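Putative aminooxidase (Propionibacterium acnes, PDB 2BA9) isomerises polyunsaturated fatty acids, producing conjugated linoleic acid, and binds FAD in a fold of the flavin-containing amine oxidoreductase family. Local coordinates at residues L91-E96 / N301-R306; T166-G171 / S295-D300. All coordinates share one frame; numbering follows the deposited sequence.

Contact 1: L91-E96 / N301-R306; sequences LHEDGE and NMRPER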
ATOM      1  N   LEU A  91     -20.924  10.831   1.951  1.00 24.89           N
ATOM      2  CA  LEU A  91     -21.898  10.576   2.993  1.00 25.16           C
ATOM      3  C   LEU A  91     -21.412  11.175   4.296  1.00 25.07           C
ATOM      4  O   LEU A  91     -20.218  11.180   4.571  1.00 25.78           O
ATOM      5  CB  LEU A  91     -22.045   9.067   3.242  1.00 25.09           C
ATOM      6  CG  LEU A  91     -22.464   8.168   2.085  1.00 25.30           C
ATOM      7  CD1 LEU A  91     -22.534   6.750   2.586  1.00 25.15           C
ATOM      8  CD2 LEU A  91     -23.791   8.639   1.491  1.00 22.69           C
ATOM      9  N   HIS A  92     -22.351  11.653   5.097  1.00 25.26           N
ATOM     10  CA  HIS A  92     -22.077  12.012   6.477  1.00 25.01           C
ATOM     11  C   HIS A  92     -22.155  10.743   7.314  1.00 25.34           C
ATOM     12  O   HIS A  92     -22.600   9.690   6.853  1.00 25.04           O
ATOM     13  CB  HIS A  92     -23.055  13.088   6.978  1.00 24.88           C
ATOM     14  CG  HIS A  92     -22.752  14.461   6.466  1.00 23.52           C
ATOM     15  ND1 HIS A  92     -21.594  15.132   6.789  1.00 22.72           N
ATOM     16  CD2 HIS A  92     -23.462  15.297   5.674  1.00 22.47           C
ATOM     17  CE1 HIS A  92     -21.593  16.314   6.201  1.00 22.64           C
ATOM     18  NE2 HIS A  92     -22.714  16.438   5.512  1.00 22.51           N
ATOM     19  N   GLU A  93     -21.702  10.837   8.554  1.00 25.34           N
ATOM     20  CA  GLU A  93     -21.679   9.673   9.417  1.00 25.48           C
ATOM     21  C   GLU A  93     -23.071   9.124   9.727  1.00 24.85           C
ATOM     22  O   GLU A  93     -23.181   7.987  10.183  1.00 24.73           O
ATOM     23  CB  GLU A  93     -20.945   9.976  10.714  1.00 25.69           C
ATOM     24  CG  GLU A  93     -21.610  10.992  11.610  1.00 26.58           C
ATOM     25  CD  GLU A  93     -20.725  11.316  12.768  1.00 28.29           C
ATOM     26  OE1 GLU A  93     -21.174  11.209  13.915  1.00 29.73           O
ATOM     27  OE2 GLU A  93     -19.551  11.632  12.514  1.00 32.14           O
ATOM     28  N   ASP A  94     -24.111   9.925   9.484  1.00 24.89           N
ATOM     29  CA  ASP A  94     -25.503   9.484   9.637  1.00 24.88           C
ATOM     30  C   ASP A  94     -26.140   8.992   8.332  1.00 24.73           C
ATOM     31  O   ASP A  94     -27.346   8.727   8.287  1.00 24.52           O
ATOM     32  CB  ASP A  94     -26.356  10.621  10.215  1.00 24.97           C
ATOM     33  CG  ASP A  94     -26.589  11.753   9.219  1.00 26.07           C
ATOM     34  OD1 ASP A  94     -26.128  11.642   8.055  1.00 23.37           O
ATOM     35  OD2 ASP A  94     -27.226  12.762   9.612  1.00 27.32           O
ATOM     36  N   GLY A  95     -25.355   8.893   7.265  1.00 24.29           N
ATOM     37  CA  GLY A  95     -25.864   8.380   5.992  1.00 24.31           C
ATOM     38  C   GLY A  95     -26.415   9.407   5.009  1.00 24.49           C
ATOM     39  O   GLY A  95     -26.832   9.035   3.905  1.00 24.11           O
ATOM     40  N   GLU A  96     -26.393  10.682   5.390  1.00 24.12           N
ATOM     41  CA  GLU A  96     -26.823  11.765   4.504  1.00 24.43           C
ATOM     42  C   GLU A  96     -25.826  12.012   3.356  1.00 24.35           C
ATOM     43  O   GLU A  96     -24.625  12.208   3.575  1.00 24.62           O
ATOM     44  CB  GLU A  96     -27.018  13.039   5.306  1.00 24.05           C
ATOM     45  CG  GLU A  96     -27.805  14.115   4.582  1.00 25.10           C
ATOM     46  CD  GLU A  96     -27.800  15.397   5.341  1.00 24.99           C
ATOM     47  OE1 GLU A  96     -26.695  15.961   5.542  1.00 26.24           O
ATOM     48  OE2 GLU A  96     -28.890  15.812   5.766  1.00 24.53           O
ATOM     49  N   ASN A 301     -16.159   9.904   9.107  1.00 24.51           N
ATOM     50  CA  ASN A 301     -15.650   8.677   9.755  1.00 24.45           C
ATOM     51  C   ASN A 301     -14.141   8.460   9.564  1.00 24.79           C
ATOM     52  O   ASN A 301     -13.602   7.465  10.045  1.00 24.57           O
ATOM     53  CB  ASN A 301     -16.430   7.437   9.284  1.00 23.79           C
ATOM     54  CG  ASN A 301     -17.813   7.317   9.931  1.00 23.21           C
ATOM     55  OD1 ASN A 301     -18.157   8.062  10.849  1.00 22.21           O
ATOM     56  ND2 ASN A 301     -18.595   6.338   9.479  1.00 22.80           N
ATOM     57  N   MET A 302     -13.484   9.425   8.914  1.00 25.39           N
ATOM     58  CA  MET A 302     -12.022   9.454   8.745  1.00 25.85           C
ATOM     59  C   MET A 302     -11.299  10.290   9.820  1.00 26.08           C
ATOM     60  O   MET A 302     -10.071  10.370   9.829  1.00 26.22           O
ATOM     61  CB  MET A 302     -11.683  10.030   7.372  1.00 25.64           C
ATOM     62  CG  MET A 302     -12.199   9.227   6.214  1.00 25.10           C
ATOM     63  SD  MET A 302     -11.945  10.112   4.666  1.00 23.44           S
ATOM     64  CE  MET A 302     -13.208   9.360   3.605  1.00 26.93           C
ATOM     65  N   ARG A 303     -12.073  10.945  10.682  1.00 26.82           N
ATOM     66  CA  ARG A 303     -11.582  11.575  11.893  1.00 27.27           C
ATOM     67  C   ARG A 303     -11.086  10.512  12.878  1.00 27.38           C
ATOM     68  O   ARG A 303     -11.743   9.479  13.047  1.00 27.40           O
ATOM     69  CB  ARG A 303     -12.724  12.290  12.604  1.00 28.31           C
ATOM     70  CG  ARG A 303     -13.286  13.479  11.902  1.00 30.71           C
ATOM     71  CD  ARG A 303     -14.182  14.289  12.847  1.00 34.60           C
ATOM     72  NE  ARG A 303     -15.587  13.859  12.814  1.00 36.79           N
ATOM     73  CZ  ARG A 303     -16.289  13.400  13.850  1.00 37.84           C
ATOM     74  NH1 ARG A 303     -15.753  13.295  15.060  1.00 39.38           N
ATOM     75  NH2 ARG A 303     -17.557  13.066  13.674  1.00 37.97           N
ATOM     76  N   PRO A 304      -9.974  10.779  13.582  1.00 27.21           N
ATOM     77  CA  PRO A 304      -9.457   9.862  14.613  1.00 27.36           C
ATOM     78  C   PRO A 304     -10.490   9.535  15.692  1.00 27.71           C
ATOM     79  O   PRO A 304     -10.515   8.432  16.227  1.00 28.14           O
ATOM     80  CB  PRO A 304      -8.294  10.653  15.211  1.00 27.49           C
ATOM     81  CG  PRO A 304      -7.851  11.539  14.110  1.00 27.15           C
ATOM     82  CD  PRO A 304      -9.119  11.969  13.458  1.00 27.25           C
ATOM     83  N   GLU A 305     -11.348  10.513  15.978  1.00 27.95           N
ATOM     84  CA  GLU A 305     -12.459  10.373  16.903  1.00 27.53           C
ATOM     85  C   GLU A 305     -13.460   9.323  16.433  1.00 27.03           C
ATOM     86  O   GLU A 305     -14.273   8.836  17.223  1.00 27.38           O
ATOM     87  CB  GLU A 305     -13.173  11.726  17.028  1.00 27.78           C
ATOM     88  CG  GLU A 305     -12.366  12.807  17.740  1.00 28.42           C
ATOM     89  CD  GLU A 305     -11.402  13.613  16.861  1.00 28.32           C
ATOM     90  OE1 GLU A 305     -11.375  13.465  15.615  1.00 28.24           O
ATOM     91  OE2 GLU A 305     -10.656  14.423  17.449  1.00 29.22           O
ATOM     92  N   ARG A 306     -13.410   8.983  15.147  1.00 26.22           N
ATOM     93  CA  ARG A 306     -14.308   7.991  14.562  1.00 25.50           C
ATOM     94  C   ARG A 306     -13.611   6.682  14.144  1.00 24.99           C
ATOM     95  O   ARG A 306     -14.184   5.873  13.404  1.00 24.35           O
ATOM     96  CB  ARG A 306     -15.037   8.622  13.368  1.00 25.10           C
ATOM     97  CG  ARG A 306     -15.991   9.741  13.745  1.00 25.11           C
ATOM     98  CD  ARG A 306     -17.206   9.263  14.554  1.00 23.87           C
ATOM     99  NE  ARG A 306     -18.166   8.531  13.728  1.00 22.53           N
ATOM    100  CZ  ARG A 306     -19.329   8.060  14.164  1.00 23.89           C
ATOM    101  NH1 ARG A 306     -19.713   8.265  15.415  1.00 25.44           N
ATOM    102  NH2 ARG A 306     -20.127   7.392  13.341  1.00 24.68           N
TER
HETATM  103  O   HOH W   1     -21.305   6.153  10.951  1.00 20.47           O
HETATM  104  O   HOH W   2     -19.943  12.142  16.017  1.00 32.83           O
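The carboxylate of Glu93 meets two arginines of 301-306, each in a different way. Glu93 OE2 lies at the edge of the Arg303 guanidinium, near its plane, 2.7 Å from Arg303 NH2, and the two flat groups are nearly coplanar, 14° apart. This is a short salt bridge. Arg306 instead lies flat against the carboxylate. The planes are 17° apart, and Glu93 OE1 sits over the centre of the guanidinium. The second salt bridge, Glu93 OE2 to Arg306 NE at 3.6 Å, is long. No N-H of Arg306 points at that oxygen, so the attraction is one of charge. Two N-H groups of Arg306 are used at its edge: NE and NH2 both hydrogen-bond to Asn301 OD1, at 2.9 and 3.2 Å, from one face of the amide. This side-on grip should help hold the guanidinium flat against the Glu93 carboxylate. Bends at chi2 and chi3 fold the Arg306 chain back to reach Asn301. A water accepts from Asn301 ND2 and donates to Glu93 O. Glu93 follows His92 in a type I turn ending at Gly95. The turn joins strands 88-91 and 97-98 at the sheet edge. It meets the loop between strands 295-297 and 310-315, where Asn301 packs on helix 341-355.

Contact 2: T166-G171 / S295-D300; sequences TAFGYG and SGYVPD. With FAD (flavin-adenine dinucleotide), chain D.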
ATOM      1  N   THR A 166      -6.636   8.475   3.980  1.00 26.51           N
ATOM      2  CA  THR A 166      -7.080   7.899   5.244  1.00 26.77           C
ATOM      3  C   THR A 166      -8.102   6.770   5.045  1.00 26.71           C
ATOM      4  O   THR A 166      -7.993   5.712   5.662  1.00 26.72           O
ATOM      5  CB  THR A 166      -7.646   8.987   6.172  1.00 26.74           C
ATOM      6  OG1 THR A 166      -6.617   9.950   6.448  1.00 27.68           O
ATOM      7  CG2 THR A 166      -8.153   8.392   7.484  1.00 26.22           C
ATOM      8  N   ALA A 167      -9.082   7.005   4.184  1.00 27.19           N
ATOM      9  CA  ALA A 167     -10.087   5.997   3.817  1.00 27.15           C
ATOM     10  C   ALA A 167      -9.461   4.738   3.204  1.00 27.30           C
ATOM     11  O   ALA A 167      -9.957   3.622   3.418  1.00 27.38           O
ATOM     12  CB  ALA A 167     -11.104   6.605   2.847  1.00 27.21           C
ATOM     13  N   PHE A 168      -8.378   4.934   2.445  1.00 27.42           N
ATOM     14  CA  PHE A 168      -7.595   3.835   1.833  1.00 27.13           C
ATOM     15  C   PHE A 168      -6.643   3.202   2.851  1.00 26.56           C
ATOM     16  O   PHE A 168      -5.787   2.395   2.492  1.00 26.43           O
ATOM     17  CB  PHE A 168      -6.783   4.318   0.615  1.00 27.48           C
ATOM     18  CG  PHE A 168      -7.590   4.481  -0.654  1.00 28.14           C
ATOM     19  CD1 PHE A 168      -8.714   5.280  -0.681  1.00 28.84           C
ATOM     20  CD2 PHE A 168      -7.179   3.869  -1.830  1.00 29.58           C
ATOM     21  CE1 PHE A 168      -9.449   5.445  -1.849  1.00 30.70           C
ATOM     22  CE2 PHE A 168      -7.885   4.042  -3.011  1.00 30.97           C
ATOM     23  CZ  PHE A 168      -9.031   4.842  -3.022  1.00 30.02           C
ATOM     24  N   GLY A 169      -6.790   3.578   4.117  1.00 25.89           N
ATOM     25  CA  GLY A 169      -6.223   2.825   5.210  1.00 25.71           C
ATOM     26  C   GLY A 169      -4.834   3.245   5.602  1.00 25.27           C
ATOM     27  O   GLY A 169      -4.199   2.605   6.439  1.00 25.16           O
ATOM     28  N   TYR A 170      -4.391   4.351   5.032  1.00 25.33           N
ATOM     29  CA  TYR A 170      -3.039   4.838   5.243  1.00 25.95           C
ATOM     30  C   TYR A 170      -2.878   5.643   6.527  1.00 25.80           C
ATOM     31  O   TYR A 170      -1.772   6.044   6.869  1.00 27.18           O
ATOM     32  CB  TYR A 170      -2.596   5.657   4.031  1.00 26.18           C
ATOM     33  CG  TYR A 170      -2.495   4.838   2.759  1.00 26.53           C
ATOM     34  CD1 TYR A 170      -1.596   3.766   2.678  1.00 27.39           C
ATOM     35  CD2 TYR A 170      -3.276   5.132   1.641  1.00 28.04           C
ATOM     36  CE1 TYR A 170      -1.478   3.002   1.521  1.00 27.14           C
ATOM     37  CE2 TYR A 170      -3.166   4.373   0.455  1.00 28.02           C
ATOM     38  CZ  TYR A 170      -2.262   3.299   0.411  1.00 28.06           C
ATOM     39  OH  TYR A 170      -2.120   2.526  -0.730  1.00 25.31           O
ATOM     40  N   GLY A 171      -3.959   5.879   7.251  1.00 25.61           N
ATOM     41  CA  GLY A 171      -3.849   6.538   8.543  1.00 25.45           C
ATOM     42  C   GLY A 171      -4.152   8.010   8.471  1.00 25.33           C
ATOM     43  O   GLY A 171      -4.727   8.477   7.501  1.00 25.55           O
ATOM     44  N   SER A 295     -20.370   3.879  -5.265  1.00 24.94           N
ATOM     45  CA  SER A 295     -19.516   3.747  -4.060  1.00 24.71           C
ATOM     46  C   SER A 295     -19.708   4.967  -3.148  1.00 24.73           C
ATOM     47  O   SER A 295     -20.146   6.014  -3.586  1.00 25.09           O
ATOM     48  CB  SER A 295     -18.033   3.585  -4.427  1.00 24.21           C
ATOM     49  OG  SER A 295     -17.787   2.360  -5.103  1.00 23.81           O
ATOM     50  N   GLY A 296     -19.385   4.835  -1.874  1.00 25.00           N
ATOM     51  CA  GLY A 296     -19.553   5.957  -0.950  1.00 25.06           C
ATOM     52  C   GLY A 296     -18.380   6.178  -0.022  1.00 24.96           C
ATOM     53  O   GLY A 296     -17.824   5.217   0.510  1.00 25.27           O
ATOM     54  N   TYR A 297     -18.018   7.450   0.163  1.00 25.47           N
ATOM     55  CA  TYR A 297     -16.987   7.877   1.114  1.00 25.40           C
ATOM     56  C   TYR A 297     -17.625   8.595   2.299  1.00 25.24           C
ATOM     57  O   TYR A 297     -18.708   9.192   2.187  1.00 24.65           O
ATOM     58  CB  TYR A 297     -15.982   8.831   0.462  1.00 26.41           C
ATOM     59  CG  TYR A 297     -14.978   8.158  -0.462  1.00 27.34           C
ATOM     60  CD1 TYR A 297     -13.630   8.078  -0.137  1.00 28.57           C
ATOM     61  CD2 TYR A 297     -15.392   7.603  -1.665  1.00 28.70           C
ATOM     62  CE1 TYR A 297     -12.718   7.463  -1.011  1.00 28.22           C
ATOM     63  CE2 TYR A 297     -14.507   6.991  -2.521  1.00 28.82           C
ATOM     64  CZ  TYR A 297     -13.172   6.913  -2.192  1.00 28.65           C
ATOM     65  OH  TYR A 297     -12.310   6.285  -3.073  1.00 28.47           O
ATOM     66  N   VAL A 298     -16.937   8.537   3.437  1.00 24.96           N
ATOM     67  CA  VAL A 298     -17.459   9.097   4.679  1.00 24.51           C
ATOM     68  C   VAL A 298     -16.363   9.863   5.406  1.00 24.77           C
ATOM     69  O   VAL A 298     -15.731   9.339   6.350  1.00 25.57           O
ATOM     70  CB  VAL A 298     -18.095   8.019   5.586  1.00 24.12           C
ATOM     71  CG1 VAL A 298     -18.974   8.660   6.672  1.00 22.73           C
ATOM     72  CG2 VAL A 298     -18.932   7.067   4.775  1.00 22.93           C
ATOM     73  N   PRO A 299     -16.106  11.107   4.950  1.00 24.42           N
ATOM     74  CA  PRO A 299     -15.116  11.962   5.606  1.00 24.29           C
ATOM     75  C   PRO A 299     -15.338  12.072   7.102  1.00 24.01           C
ATOM     76  O   PRO A 299     -14.388  12.020   7.860  1.00 24.43           O
ATOM     77  CB  PRO A 299     -15.315  13.314   4.920  1.00 23.99           C
ATOM     78  CG  PRO A 299     -15.851  12.957   3.568  1.00 24.09           C
ATOM     79  CD  PRO A 299     -16.700  11.762   3.763  1.00 24.26           C
ATOM     80  N   ASP A 300     -16.590  12.200   7.523  1.00 24.55           N
ATOM     81  CA  ASP A 300     -16.917  12.213   8.951  1.00 24.78           C
ATOM     82  C   ASP A 300     -16.220  11.096   9.723  1.00 24.66           C
ATOM     83  O   ASP A 300     -15.769  11.317  10.854  1.00 24.31           O
ATOM     84  CB  ASP A 300     -18.439  12.107   9.179  1.00 24.35           C
ATOM     85  CG  ASP A 300     -19.160  13.418   8.947  1.00 25.61           C
ATOM     86  OD1 ASP A 300     -18.504  14.486   8.828  1.00 27.67           O
ATOM     87  OD2 ASP A 300     -20.400  13.387   8.887  1.00 26.22           O
TER
HETATM   88  PA  FAD D 500       2.443  -7.429   0.062  1.00 19.59           P
HETATM   89  O1A FAD D 500       1.448  -7.073  -1.003  1.00 19.96           O
HETATM   90  O2A FAD D 500       1.942  -7.431   1.491  1.00 19.83           O
HETATM   91  O5B FAD D 500       2.988  -8.908  -0.226  1.00 20.92           O
HETATM   92  C5B FAD D 500       3.983  -9.412   0.634  1.00 23.05           C
HETATM   93  C4B FAD D 500       4.202 -10.886   0.365  1.00 23.62           C
HETATM   94  O4B FAD D 500       5.229 -11.356   1.214  1.00 24.57           O
HETATM   95  C3B FAD D 500       2.939 -11.709   0.623  1.00 23.93           C
HETATM   96  O3B FAD D 500       2.638 -12.495  -0.508  1.00 23.63           O
HETATM   97  C2B FAD D 500       3.288 -12.524   1.846  1.00 24.35           C
HETATM   98  O2B FAD D 500       2.563 -13.751   1.926  1.00 24.46           O
HETATM   99  C1B FAD D 500       4.821 -12.600   1.736  1.00 24.38           C
HETATM  100  N9A FAD D 500       5.416 -12.884   3.054  1.00 23.97           N
HETATM  101  C8A FAD D 500       5.220 -12.192   4.231  1.00 24.64           C
HETATM  102  N7A FAD D 500       5.934 -12.799   5.220  1.00 23.58           N
HETATM  103  C5A FAD D 500       6.585 -13.869   4.685  1.00 24.46           C
HETATM  104  C6A FAD D 500       7.438 -14.852   5.227  1.00 23.92           C
HETATM  105  N6A FAD D 500       8.056 -14.611   6.429  1.00 23.78           N
HETATM  106  N1A FAD D 500       7.970 -15.817   4.378  1.00 24.67           N
HETATM  107  C2A FAD D 500       7.627 -15.865   3.035  1.00 25.15           C
HETATM  108  N3A FAD D 500       6.781 -14.894   2.515  1.00 24.60           N
HETATM  109  C4A FAD D 500       6.254 -13.930   3.321  1.00 24.25           C
HETATM  110  N1  FAD D 500      -2.258  -0.213  -3.744  1.00 25.89           N
HETATM  111  C2  FAD D 500      -2.390   0.669  -4.798  1.00 28.77           C
HETATM  112  O2  FAD D 500      -1.428   0.899  -5.530  1.00 25.85           O
HETATM  113  N3  FAD D 500      -3.595   1.310  -5.009  1.00 29.83           N
HETATM  114  C4  FAD D 500      -4.673   1.050  -4.189  1.00 29.28           C
HETATM  115  O4  FAD D 500      -5.747   1.629  -4.418  1.00 30.85           O
HETATM  116  C4X FAD D 500      -4.545   0.146  -3.129  1.00 27.21           C
HETATM  117  N5  FAD D 500      -5.598  -0.123  -2.272  1.00 24.38           N
HETATM  118  C5X FAD D 500      -5.530  -1.130  -1.328  1.00 24.27           C
HETATM  119  C6  FAD D 500      -6.651  -1.475  -0.577  1.00 23.47           C
HETATM  120  C7  FAD D 500      -6.577  -2.518   0.344  1.00 23.93           C
HETATM  121  C7M FAD D 500      -7.810  -2.873   1.124  1.00 23.84           C
HETATM  122  C8  FAD D 500      -5.378  -3.204   0.520  1.00 23.67           C
HETATM  123  C8M FAD D 500      -5.245  -4.331   1.499  1.00 22.83           C
HETATM  124  C9  FAD D 500      -4.262  -2.848  -0.232  1.00 23.66           C
HETATM  125  C9A FAD D 500      -4.319  -1.803  -1.155  1.00 24.16           C
HETATM  126  N10 FAD D 500      -3.197  -1.412  -1.911  1.00 23.80           N
HETATM  127  C10 FAD D 500      -3.327  -0.497  -2.931  1.00 25.30           C
HETATM  128  C1' FAD D 500      -1.813  -1.694  -1.431  1.00 20.63           C
HETATM  129  C2' FAD D 500      -1.141  -2.793  -2.243  1.00 19.91           C
HETATM  130  O2' FAD D 500      -1.981  -3.931  -2.401  1.00 21.29           O
HETATM  131  C3' FAD D 500       0.152  -3.159  -1.531  1.00 20.46           C
HETATM  132  O3' FAD D 500       0.898  -1.969  -1.264  1.00 20.43           O
HETATM  133  C4' FAD D 500       0.968  -4.143  -2.355  1.00 20.53           C
HETATM  134  O4' FAD D 500       0.349  -5.423  -2.391  1.00 24.59           O
HETATM  135  C5' FAD D 500       2.372  -4.213  -1.770  1.00 21.46           C
HETATM  136  O5' FAD D 500       3.057  -5.315  -2.295  1.00 20.30           O
HETATM  137  P   FAD D 500       4.301  -5.957  -1.478  1.00 20.53           P
HETATM  138  O1P FAD D 500       4.841  -7.172  -2.209  1.00 20.58           O
HETATM  139  O2P FAD D 500       5.328  -4.894  -1.301  1.00 23.73           O
HETATM  140  O3P FAD D 500       3.710  -6.450  -0.069  1.00 21.28           O
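The Tyr297 hydroxyl meets a ring edge and not a polar group of 166-171. Tyr297 OH lies near the plane of the Phe168 ring, 3.2 Å from Phe168 CE1. The rings touch at their rims, with Phe168 CE1 3.9 Å from Tyr297 CE1, and neither covers the other's face. The hydroxyl is hydrogen-bonded elsewhere, to a bound dodecaethylene glycol that probably came from the crystallisation liquor. Phe168 bridges to the cofactor. Another part of its edge, at CE2, is 3.5 Å from FAD O4, on the flavin ring. Its CG is anti to the carbonyl carbon (chi1 -78°), and from there the ring reaches both partners. Closer to the helix backbone, Ala167 CB packs against Tyr297 CD1 at 4.2 Å. The short helix is weakly bonded and has a wider pi-type turn. Thr166 OG1 donates to Gly171 O at 2.6 Å, tying its start to the residue just after it. Tyr170 also lines the FAD pocket, and its OH is hydrogen-bonded to Gly406 O. Strand 295-297 runs between strands 88-91 and 310-315 of the mixed sheet. The Phe168 side chain of helix 166-170 lies between this strand and the flavin, and Ala167 also packs on Val312 of strand 310-315.

Overall arrangement
The centres of the two contacts are about 9 Å apart, on the same side of the chain's centre. Along the chain the order is 91-96, 166-171, 295-300 and 301-306, and the last two segments are continuous. The contacts also touch directly. Leu91 N probably hydrogen-bonds to Tyr297 O, joining neighbouring parallel strands of the mixed sheet, and Glu93 N probably hydrogen-bonds to Asp300 OD2. Contact 2 is buried beside the flavin. Contact 1 lies farther out, about 23 Å from the chain centre. Strand 295-297 and the loop after it thus join the turn between strands 88-91 and 97-98 to helix 166-170, whose Phe168 and Tyr170 line the FAD pocket.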